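Local structure of acetyltransferase-like, GNAT family (Bacteroides thetaiotaomicron, 3EY5) at residues Y75-A80 with T174-V179; F70-Y75 with R169-T174. The protein probably transfers an acetyl group from acetyl-CoA to an amine of a substrate not yet identified. One frame throughout, in Å; residues are numbered along the deposited sequence.

Interaction 1 (Y75-A80 with T174-V179)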
ATOM      1  N   TYR A  75      -1.880  -5.685  -4.821  1.00 13.77           N
ATOM      2  CA  TYR A  75      -1.418  -5.532  -3.440  1.00 15.23           C
ATOM      3  C   TYR A  75      -0.928  -4.116  -3.236  1.00 15.26           C
ATOM      4  O   TYR A  75      -0.012  -3.668  -3.959  1.00 14.80           O
ATOM      5  CB  TYR A  75      -0.264  -6.487  -3.127  1.00 14.06           C
ATOM      6  CG  TYR A  75       0.327  -6.225  -1.770  1.00 16.74           C
ATOM      7  CD1 TYR A  75      -0.458  -6.360  -0.606  1.00 16.76           C
ATOM      8  CD2 TYR A  75       1.660  -5.820  -1.630  1.00 19.83           C
ATOM      9  CE1 TYR A  75       0.073  -6.104   0.643  1.00 19.14           C
ATOM     10  CE2 TYR A  75       2.207  -5.572  -0.365  1.00 19.35           C
ATOM     11  CZ  TYR A  75       1.389  -5.705   0.756  1.00 21.09           C
ATOM     12  OH  TYR A  75       1.897  -5.498   2.024  1.00 25.82           O
ATOM     13  N   VAL A  76      -1.547  -3.399  -2.299  1.00 16.24           N
ATOM     14  CA  VAL A  76      -1.141  -2.029  -2.035  1.00 17.17           C
ATOM     15  C   VAL A  76       0.003  -2.040  -0.998  1.00 18.44           C
ATOM     16  O   VAL A  76      -0.176  -2.466   0.171  1.00 19.19           O
ATOM     17  CB  VAL A  76      -2.321  -1.106  -1.604  1.00 17.25           C
ATOM     18  CG1 VAL A  76      -1.772   0.222  -1.118  1.00 18.68           C
ATOM     19  CG2 VAL A  76      -3.314  -0.883  -2.795  1.00 14.45           C
ATOM     20  N   GLU A  77       1.191  -1.621  -1.426  1.00 18.04           N
ATOM     21  CA  GLU A  77       2.343  -1.677  -0.521  1.00 18.54           C
ATOM     22  C   GLU A  77       2.381  -0.428   0.376  1.00 18.36           C
ATOM     23  O   GLU A  77       2.280  -0.537   1.608  1.00 19.46           O
ATOM     24  CB  GLU A  77       3.654  -1.896  -1.299  1.00 18.85           C
ATOM     25  CG  GLU A  77       4.717  -2.624  -0.496  1.00 21.02           C
ATOM     26  CD  GLU A  77       6.090  -2.607  -1.158  1.00 23.94           C
ATOM     27  OE1 GLU A  77       6.158  -2.467  -2.381  1.00 27.04           O
ATOM     28  OE2 GLU A  77       7.113  -2.720  -0.457  1.00 28.06           O
ATOM     29  N   HIS A  78       2.485   0.759  -0.211  1.00 16.28           N
ATOM     30  CA  HIS A  78       2.332   1.957   0.598  1.00 14.68           C
ATOM     31  C   HIS A  78       1.364   2.917  -0.001  1.00 14.74           C
ATOM     32  O   HIS A  78       1.183   2.989  -1.208  1.00 12.33           O
ATOM     33  CB  HIS A  78       3.650   2.677   0.779  1.00 15.14           C
ATOM     34  CG  HIS A  78       4.660   1.883   1.523  1.00 12.10           C
ATOM     35  ND1 HIS A  78       5.701   1.239   0.899  1.00 12.33           N
ATOM     36  CD2 HIS A  78       4.770   1.599   2.832  1.00 12.62           C
ATOM     37  CE1 HIS A  78       6.427   0.604   1.797  1.00 12.08           C
ATOM     38  NE2 HIS A  78       5.885   0.808   2.982  1.00 13.28           N
ATOM     39  N   PHE A  79       0.744   3.661   0.889  1.00 14.85           N
ATOM     40  CA  PHE A  79      -0.260   4.577   0.509  1.00 16.43           C
ATOM     41  C   PHE A  79      -0.223   5.717   1.531  1.00 15.92           C
ATOM     42  O   PHE A  79      -0.373   5.470   2.722  1.00 14.16           O
ATOM     43  CB  PHE A  79      -1.605   3.853   0.549  1.00 17.35           C
ATOM     44  CG  PHE A  79      -2.764   4.745   0.359  1.00 22.01           C
ATOM     45  CD1 PHE A  79      -3.711   4.894   1.380  1.00 29.34           C
ATOM     46  CD2 PHE A  79      -2.922   5.450  -0.824  1.00 26.71           C
ATOM     47  CE1 PHE A  79      -4.820   5.757   1.217  1.00 31.53           C
ATOM     48  CE2 PHE A  79      -4.032   6.306  -1.016  1.00 29.50           C
ATOM     49  CZ  PHE A  79      -4.981   6.459   0.006  1.00 30.20           C
ATOM     50  N   ALA A  80      -0.021   6.949   1.058  1.00 15.59           N
ATOM     51  CA  ALA A  80      -0.017   8.104   1.951  1.00 17.03           C
ATOM     52  C   ALA A  80      -0.411   9.379   1.227  1.00 17.83           C
ATOM     53  O   ALA A  80      -0.083   9.569   0.055  1.00 17.84           O
ATOM     54  CB  ALA A  80       1.368   8.273   2.613  1.00 16.70           C
ATOM     55  N   THR A 174       6.940 -13.967  -0.828  1.00 20.80           N
ATOM     56  CA  THR A 174       8.054 -14.312  -1.692  1.00 21.32           C
ATOM     57  C   THR A 174       8.381 -13.147  -2.621  1.00 22.23           C
ATOM     58  O   THR A 174       9.552 -12.768  -2.722  1.00 22.46           O
ATOM     59  CB  THR A 174       7.809 -15.608  -2.449  1.00 21.22           C
ATOM     60  OG1 THR A 174       6.529 -15.545  -3.070  1.00 23.71           O
ATOM     61  CG2 THR A 174       7.781 -16.794  -1.489  1.00 22.27           C
ATOM     62  N   ILE A 175       7.358 -12.541  -3.233  1.00 21.94           N
ATOM     63  CA  ILE A 175       7.568 -11.521  -4.262  1.00 22.15           C
ATOM     64  C   ILE A 175       7.798 -10.131  -3.716  1.00 22.68           C
ATOM     65  O   ILE A 175       8.658  -9.400  -4.208  1.00 21.74           O
ATOM     66  CB  ILE A 175       6.423 -11.487  -5.275  1.00 22.67           C
ATOM     67  CG1 ILE A 175       6.354 -12.854  -5.963  1.00 23.47           C
ATOM     68  CG2 ILE A 175       6.697 -10.388  -6.338  1.00 23.85           C
ATOM     69  CD1 ILE A 175       4.975 -13.364  -6.220  1.00 28.87           C
ATOM     70  N   VAL A 176       7.039  -9.749  -2.698  1.00 22.67           N
ATOM     71  CA  VAL A 176       7.183  -8.392  -2.217  1.00 23.73           C
ATOM     72  C   VAL A 176       8.312  -8.282  -1.182  1.00 23.46           C
ATOM     73  O   VAL A 176       9.076  -7.314  -1.158  1.00 23.37           O
ATOM     74  CB  VAL A 176       5.840  -7.849  -1.700  1.00 23.17           C
ATOM     75  CG1 VAL A 176       6.032  -6.523  -0.998  1.00 23.68           C
ATOM     76  CG2 VAL A 176       4.857  -7.720  -2.878  1.00 23.78           C
ATOM     77  N   TYR A 177       8.390  -9.285  -0.330  1.00 24.04           N
ATOM     78  CA  TYR A 177       9.251  -9.236   0.849  1.00 24.90           C
ATOM     79  C   TYR A 177      10.515 -10.073   0.713  1.00 25.66           C
ATOM     80  O   TYR A 177      11.410  -9.976   1.562  1.00 25.45           O
ATOM     81  CB  TYR A 177       8.439  -9.572   2.105  1.00 24.23           C
ATOM     82  CG  TYR A 177       7.374  -8.512   2.319  1.00 23.26           C
ATOM     83  CD1 TYR A 177       6.064  -8.748   1.974  1.00 25.66           C
ATOM     84  CD2 TYR A 177       7.695  -7.268   2.852  1.00 21.56           C
ATOM     85  CE1 TYR A 177       5.080  -7.790   2.155  1.00 23.12           C
ATOM     86  CE2 TYR A 177       6.732  -6.278   3.012  1.00 20.93           C
ATOM     87  CZ  TYR A 177       5.416  -6.557   2.657  1.00 25.02           C
ATOM     88  OH  TYR A 177       4.413  -5.615   2.812  1.00 24.97           O
ATOM     89  N   GLY A 178      10.601 -10.835  -0.380  1.00 26.12           N
ATOM     90  CA  GLY A 178      11.799 -11.601  -0.718  1.00 27.53           C
ATOM     91  C   GLY A 178      12.132 -12.700   0.267  1.00 28.34           C
ATOM     92  O   GLY A 178      13.304 -13.057   0.425  1.00 28.32           O
ATOM     93  N   VAL A 179      11.107 -13.253   0.919  1.00 28.91           N
ATOM     94  CA  VAL A 179      11.270 -14.471   1.736  1.00 30.07           C
ATOM     95  C   VAL A 179      11.645 -15.699   0.877  1.00 31.33           C
ATOM     96  O   VAL A 179      11.129 -15.861  -0.235  1.00 31.17           O
ATOM     97  CB  VAL A 179      10.005 -14.759   2.610  1.00 29.98           C
ATOM     98  CG1 VAL A 179      10.043 -16.172   3.225  1.00 29.59           C
ATOM     99  CG2 VAL A 179       9.873 -13.700   3.688  1.00 28.97           C
TER

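Interaction 2 (F70-Y75 with R169-T174)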
ATOM      1  N   PHE A  70      -0.578  -8.627  -9.451  1.00 25.20           N
ATOM      2  CA  PHE A  70      -0.435 -10.095  -9.375  1.00 27.28           C
ATOM      3  C   PHE A  70      -1.495 -10.846 -10.189  1.00 28.77           C
ATOM      4  O   PHE A  70      -1.922 -11.942  -9.811  1.00 29.67           O
ATOM      5  CB  PHE A  70      -0.510 -10.611  -7.928  1.00 27.59           C
ATOM      6  CG  PHE A  70       0.671 -10.253  -7.078  1.00 29.13           C
ATOM      7  CD1 PHE A  70       0.557  -9.300  -6.078  1.00 31.76           C
ATOM      8  CD2 PHE A  70       1.903 -10.877  -7.260  1.00 32.63           C
ATOM      9  CE1 PHE A  70       1.650  -8.980  -5.270  1.00 30.66           C
ATOM     10  CE2 PHE A  70       2.999 -10.544  -6.463  1.00 32.92           C
ATOM     11  CZ  PHE A  70       2.862  -9.587  -5.470  1.00 32.63           C
ATOM     12  N   ASP A  71      -1.921 -10.259 -11.308  1.00 29.88           N
ATOM     13  CA  ASP A  71      -2.814 -10.912 -12.295  1.00 30.33           C
ATOM     14  C   ASP A  71      -4.193 -11.230 -11.737  0.50 29.62           C
ATOM     15  O   ASP A  71      -5.184 -10.846 -12.324  0.50 30.25           O
ATOM     16  CB  ASP A  71      -2.198 -12.173 -12.930  1.00 31.93           C
ATOM     17  CG  ASP A  71      -0.713 -12.033 -13.201  1.00 36.26           C
ATOM     18  OD1 ASP A  71      -0.336 -11.204 -14.062  1.00 39.78           O
ATOM     19  OD2 ASP A  71       0.067 -12.766 -12.542  1.00 41.94           O
ATOM     20  N   GLU A  72      -4.265 -11.942 -10.620  0.50 28.39           N
ATOM     21  CA  GLU A  72      -5.547 -12.175  -9.968  0.50 27.38           C
ATOM     22  C   GLU A  72      -6.018 -10.977  -9.141  0.50 26.15           C
ATOM     23  O   GLU A  72      -7.219 -10.746  -9.031  0.50 26.13           O
ATOM     24  CB  GLU A  72      -5.487 -13.410  -9.059  0.50 27.70           C
ATOM     25  CG  GLU A  72      -5.113 -14.692  -9.777  0.50 30.26           C
ATOM     26  CD  GLU A  72      -3.670 -15.100  -9.548  0.50 32.94           C
ATOM     27  OE1 GLU A  72      -2.931 -14.357  -8.857  0.50 32.74           O
ATOM     28  OE2 GLU A  72      -3.281 -16.179 -10.051  0.50 35.11           O
ATOM     29  N   PHE A  73      -5.068 -10.239  -8.556  1.00 24.42           N
ATOM     30  CA  PHE A  73      -5.351  -9.179  -7.560  1.00 21.84           C
ATOM     31  C   PHE A  73      -4.202  -8.182  -7.560  1.00 19.61           C
ATOM     32  O   PHE A  73      -3.117  -8.478  -8.117  1.00 17.29           O
ATOM     33  CB  PHE A  73      -5.513  -9.745  -6.138  1.00 20.74           C
ATOM     34  CG  PHE A  73      -4.262 -10.383  -5.602  1.00 21.13           C
ATOM     35  CD1 PHE A  73      -3.434  -9.701  -4.719  1.00 21.42           C
ATOM     36  CD2 PHE A  73      -3.924 -11.667  -5.953  1.00 21.98           C
ATOM     37  CE1 PHE A  73      -2.277 -10.285  -4.233  1.00 22.89           C
ATOM     38  CE2 PHE A  73      -2.742 -12.256  -5.476  1.00 22.24           C
ATOM     39  CZ  PHE A  73      -1.927 -11.570  -4.614  1.00 22.34           C
ATOM     40  N   TYR A  74      -4.455  -7.036  -6.897  1.00 16.63           N
ATOM     41  CA  TYR A  74      -3.487  -5.998  -6.630  1.00 14.68           C
ATOM     42  C   TYR A  74      -3.166  -5.898  -5.119  1.00 15.19           C
ATOM     43  O   TYR A  74      -4.074  -5.991  -4.258  1.00 13.11           O
ATOM     44  CB  TYR A  74      -4.040  -4.638  -7.088  1.00 14.71           C
ATOM     45  CG  TYR A  74      -4.321  -4.518  -8.572  1.00 14.53           C
ATOM     46  CD1 TYR A  74      -3.287  -4.506  -9.509  1.00 14.51           C
ATOM     47  CD2 TYR A  74      -5.625  -4.402  -9.033  1.00 16.88           C
ATOM     48  CE1 TYR A  74      -3.557  -4.392 -10.898  1.00 15.21           C
ATOM     49  CE2 TYR A  74      -5.917  -4.272 -10.410  1.00 17.60           C
ATOM     50  CZ  TYR A  74      -4.880  -4.265 -11.326  1.00 16.92           C
ATOM     51  OH  TYR A  74      -5.192  -4.153 -12.658  1.00 17.07           O
ATOM     52  N   TYR A  75      -1.880  -5.685  -4.821  1.00 13.77           N
ATOM     53  CA  TYR A  75      -1.418  -5.532  -3.440  1.00 15.23           C
ATOM     54  C   TYR A  75      -0.928  -4.116  -3.236  1.00 15.26           C
ATOM     55  O   TYR A  75      -0.012  -3.668  -3.959  1.00 14.80           O
ATOM     56  CB  TYR A  75      -0.264  -6.487  -3.127  1.00 14.06           C
ATOM     57  CG  TYR A  75       0.327  -6.225  -1.770  1.00 16.74           C
ATOM     58  CD1 TYR A  75      -0.458  -6.360  -0.606  1.00 16.76           C
ATOM     59  CD2 TYR A  75       1.660  -5.820  -1.630  1.00 19.83           C
ATOM     60  CE1 TYR A  75       0.073  -6.104   0.643  1.00 19.14           C
ATOM     61  CE2 TYR A  75       2.207  -5.572  -0.365  1.00 19.35           C
ATOM     62  CZ  TYR A  75       1.389  -5.705   0.756  1.00 21.09           C
ATOM     63  OH  TYR A  75       1.897  -5.498   2.024  1.00 25.82           O
ATOM     64  N   ARG A 169      -0.901 -14.913   0.807  1.00 21.11           N
ATOM     65  CA  ARG A 169       0.211 -14.772   1.751  1.00 22.17           C
ATOM     66  C   ARG A 169       1.491 -15.216   1.112  1.00 21.62           C
ATOM     67  O   ARG A 169       2.511 -14.538   1.208  1.00 21.50           O
ATOM     68  CB  ARG A 169      -0.029 -15.639   2.983  1.00 22.88           C
ATOM     69  CG  ARG A 169       1.025 -15.447   4.053  1.00 27.31           C
ATOM     70  CD  ARG A 169       0.749 -16.383   5.203  1.00 32.48           C
ATOM     71  NE  ARG A 169       1.765 -17.418   5.340  1.00 38.68           N
ATOM     72  CZ  ARG A 169       1.807 -18.553   4.640  1.00 42.97           C
ATOM     73  NH1 ARG A 169       2.785 -19.412   4.872  1.00 43.09           N
ATOM     74  NH2 ARG A 169       0.897 -18.834   3.699  1.00 43.52           N
ATOM     75  N   HIS A 170       1.433 -16.367   0.453  1.00 21.47           N
ATOM     76  CA  HIS A 170       2.600 -16.916  -0.183  1.00 22.64           C
ATOM     77  C   HIS A 170       3.138 -15.950  -1.268  1.00 21.97           C
ATOM     78  O   HIS A 170       4.317 -15.621  -1.273  1.00 23.04           O
ATOM     79  CB  HIS A 170       2.341 -18.353  -0.721  1.00 22.51           C
ATOM     80  CG  HIS A 170       3.546 -18.959  -1.377  1.00 25.07           C
ATOM     81  ND1 HIS A 170       4.619 -19.448  -0.656  1.00 27.86           N
ATOM     82  CD2 HIS A 170       3.881 -19.097  -2.682  1.00 26.38           C
ATOM     83  CE1 HIS A 170       5.547 -19.887  -1.488  1.00 26.44           C
ATOM     84  NE2 HIS A 170       5.127 -19.684  -2.725  1.00 26.99           N
ATOM     85  N   LYS A 171       2.276 -15.488  -2.160  1.00 21.23           N
ATOM     86  CA  LYS A 171       2.641 -14.465  -3.149  1.00 21.62           C
ATOM     87  C   LYS A 171       3.290 -13.202  -2.559  1.00 20.48           C
ATOM     88  O   LYS A 171       4.282 -12.710  -3.095  1.00 19.91           O
ATOM     89  CB  LYS A 171       1.406 -14.051  -3.983  1.00 22.63           C
ATOM     90  CG  LYS A 171       0.794 -15.194  -4.783  1.00 26.19           C
ATOM     91  CD  LYS A 171      -0.324 -14.713  -5.727  1.00 32.47           C
ATOM     92  CE  LYS A 171      -1.158 -15.877  -6.316  1.00 34.94           C
ATOM     93  NZ  LYS A 171      -2.364 -16.277  -5.472  1.00 37.95           N
ATOM     94  N   LEU A 172       2.714 -12.685  -1.469  1.00 18.91           N
ATOM     95  CA  LEU A 172       3.243 -11.511  -0.779  1.00 19.84           C
ATOM     96  C   LEU A 172       4.640 -11.740  -0.191  1.00 20.11           C
ATOM     97  O   LEU A 172       5.562 -10.913  -0.393  1.00 20.26           O
ATOM     98  CB  LEU A 172       2.292 -11.067   0.366  1.00 19.03           C
ATOM     99  CG  LEU A 172       0.851 -10.687  -0.028  1.00 22.72           C
ATOM    100  CD1 LEU A 172       0.086 -10.144   1.183  1.00 21.56           C
ATOM    101  CD2 LEU A 172       0.823  -9.682  -1.143  1.00 19.54           C
ATOM    102  N   HIS A 173       4.786 -12.830   0.569  1.00 19.47           N
ATOM    103  CA  HIS A 173       6.046 -13.100   1.248  1.00 20.30           C
ATOM    104  C   HIS A 173       7.204 -13.307   0.274  1.00 20.71           C
ATOM    105  O   HIS A 173       8.322 -12.877   0.517  1.00 20.43           O
ATOM    106  CB  HIS A 173       5.899 -14.311   2.147  1.00 19.79           C
ATOM    107  CG  HIS A 173       5.146 -14.015   3.398  1.00 20.87           C
ATOM    108  ND1 HIS A 173       5.262 -14.779   4.535  1.00 22.02           N
ATOM    109  CD2 HIS A 173       4.297 -13.000   3.705  1.00 23.51           C
ATOM    110  CE1 HIS A 173       4.496 -14.270   5.489  1.00 24.84           C
ATOM    111  NE2 HIS A 173       3.905 -13.184   5.013  1.00 28.17           N
ATOM    112  N   THR A 174       6.940 -13.967  -0.828  1.00 20.80           N
ATOM    113  CA  THR A 174       8.054 -14.312  -1.692  1.00 21.32           C
ATOM    114  C   THR A 174       8.381 -13.147  -2.621  1.00 22.23           C
ATOM    115  O   THR A 174       9.552 -12.768  -2.722  1.00 22.46           O
ATOM    116  CB  THR A 174       7.809 -15.608  -2.449  1.00 21.22           C
ATOM    117  OG1 THR A 174       6.529 -15.545  -3.070  1.00 23.71           O
ATOM    118  CG2 THR A 174       7.781 -16.794  -1.489  1.00 22.27           C
TER

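Interaction 1 (Y75-A80 with T174-V179)
Tyr75 and Val176 meet where the C-terminal helix 161-176 runs out over strand 74-81 of the mixed GNAT sheet, a worked example of how a helix end can be sealed onto a strand by apolar packing and polar contacts. CB of Tyr75 points toward the helix, and with CG anti to the backbone N (chi1 173°) the ring comes alongside Val176 and its hydroxyl reaches Tyr177. Tyr75 CD2 lies 3.9 Å from Val176 CG2, a slanting approach to the ring. Both methyls of Val176 reach the Tyr75 ring, and CG1 also lies against the carboxylate end of Glu77, Val176 CG1 3.9 Å from Glu77 CD. CG1 also rests above the rim of the ring of Tyr177, its neighbour in sequence.

Glu77 sits in a classic beta bulge, sharing Thr66 with His78 as the residue both face. Its carboxylate is held by a salt bridge to Arg35 and by hydrogen bonds from Tyr142 and Trp68, so Val176 packs against a group already fixed. Arg35 also binds the backbone O of Val176, tying helix end and strand to one guanidinium. Tyr75 OH makes a weak hydrogen bond to Glu109. Beyond the valine, Tyr177 crosses Tyr75 at about a right angle, and Tyr75 OH lies 2.6 Å from Tyr177 OH in a hydrogen bond, each oxygen at the edge of the other's ring.

Interaction 2 (F70-Y75 with R169-T174)
The turn that leads from strand 60-69 into strand 74-81 packs its aromatic side chains against one side of the C-terminal helix 161-176, and Lys171 and Leu172 receive them. CD2 of Leu172 lies over one face of the Tyr75 ring, displaced toward the rim. It stands 3.8 Å from the ring centroid and 22° off the ring normal, a CH-pi contact, and its closest ring atom is Tyr75 CG, 3.5 Å from Leu172 CD2. The other methyl, CD1, reaches the CE1 side of the same ring more loosely. CD2 is also approached by Phe70, whose CE1 is 4.3 Å from Leu172 CD2, and by the edge of the Phe73 ring, so a single methyl is met by three aromatic rings.

In the mixed sheet of this GNAT fold, 60-69 and 74-81 are antiparallel neighbours, and the turn between them is closed by a backbone bond from Phe70 N to Phe73 O (2.9 Å). Within it Phe70 CB lies over one face of the Phe73 ring, while CB of Tyr75 lies at the edge of the Phe70 ring. Phe73 takes a chi1 of 64°, with CG between its backbone N and carbonyl carbon, and its ring edge is thereby directed at the lysine.

Lys171 passes this ring with its aliphatic part, CD lying in the ring plane 3.5 Å from Phe73 CE2. Only the last torsion bends the chain. A long salt bridge, Lys171 NZ to Glu72 OE1 at 3.9 Å, is doubtful, because Glu72 adopts two conformations. Lys171 NZ also makes a weak hydrogen bond to the backbone O of Gly167, one turn earlier in the helix.

In the fold
From the N terminus the chain passes strand 6-9, two helices and strands 50-57 and 60-69 before the turn that leads into strand 74-81, and this region supplies the first segments of both contacts. It then builds more of the sheet and helices 90-101 and 116-127 before helix 161-176 returns. Interaction 2 closes its loop first, when 169-174 reaches 70-75; interaction 1 closes at 174-179, just after. Because both partners advance together, the two loops cross rather than nest. They share Tyr75 and Thr174 and have centres about 8 Å apart. Ile175 and Val176 of interaction 1 pack on Phe70 of interaction 2, so strand start and helix end form one continuous seam.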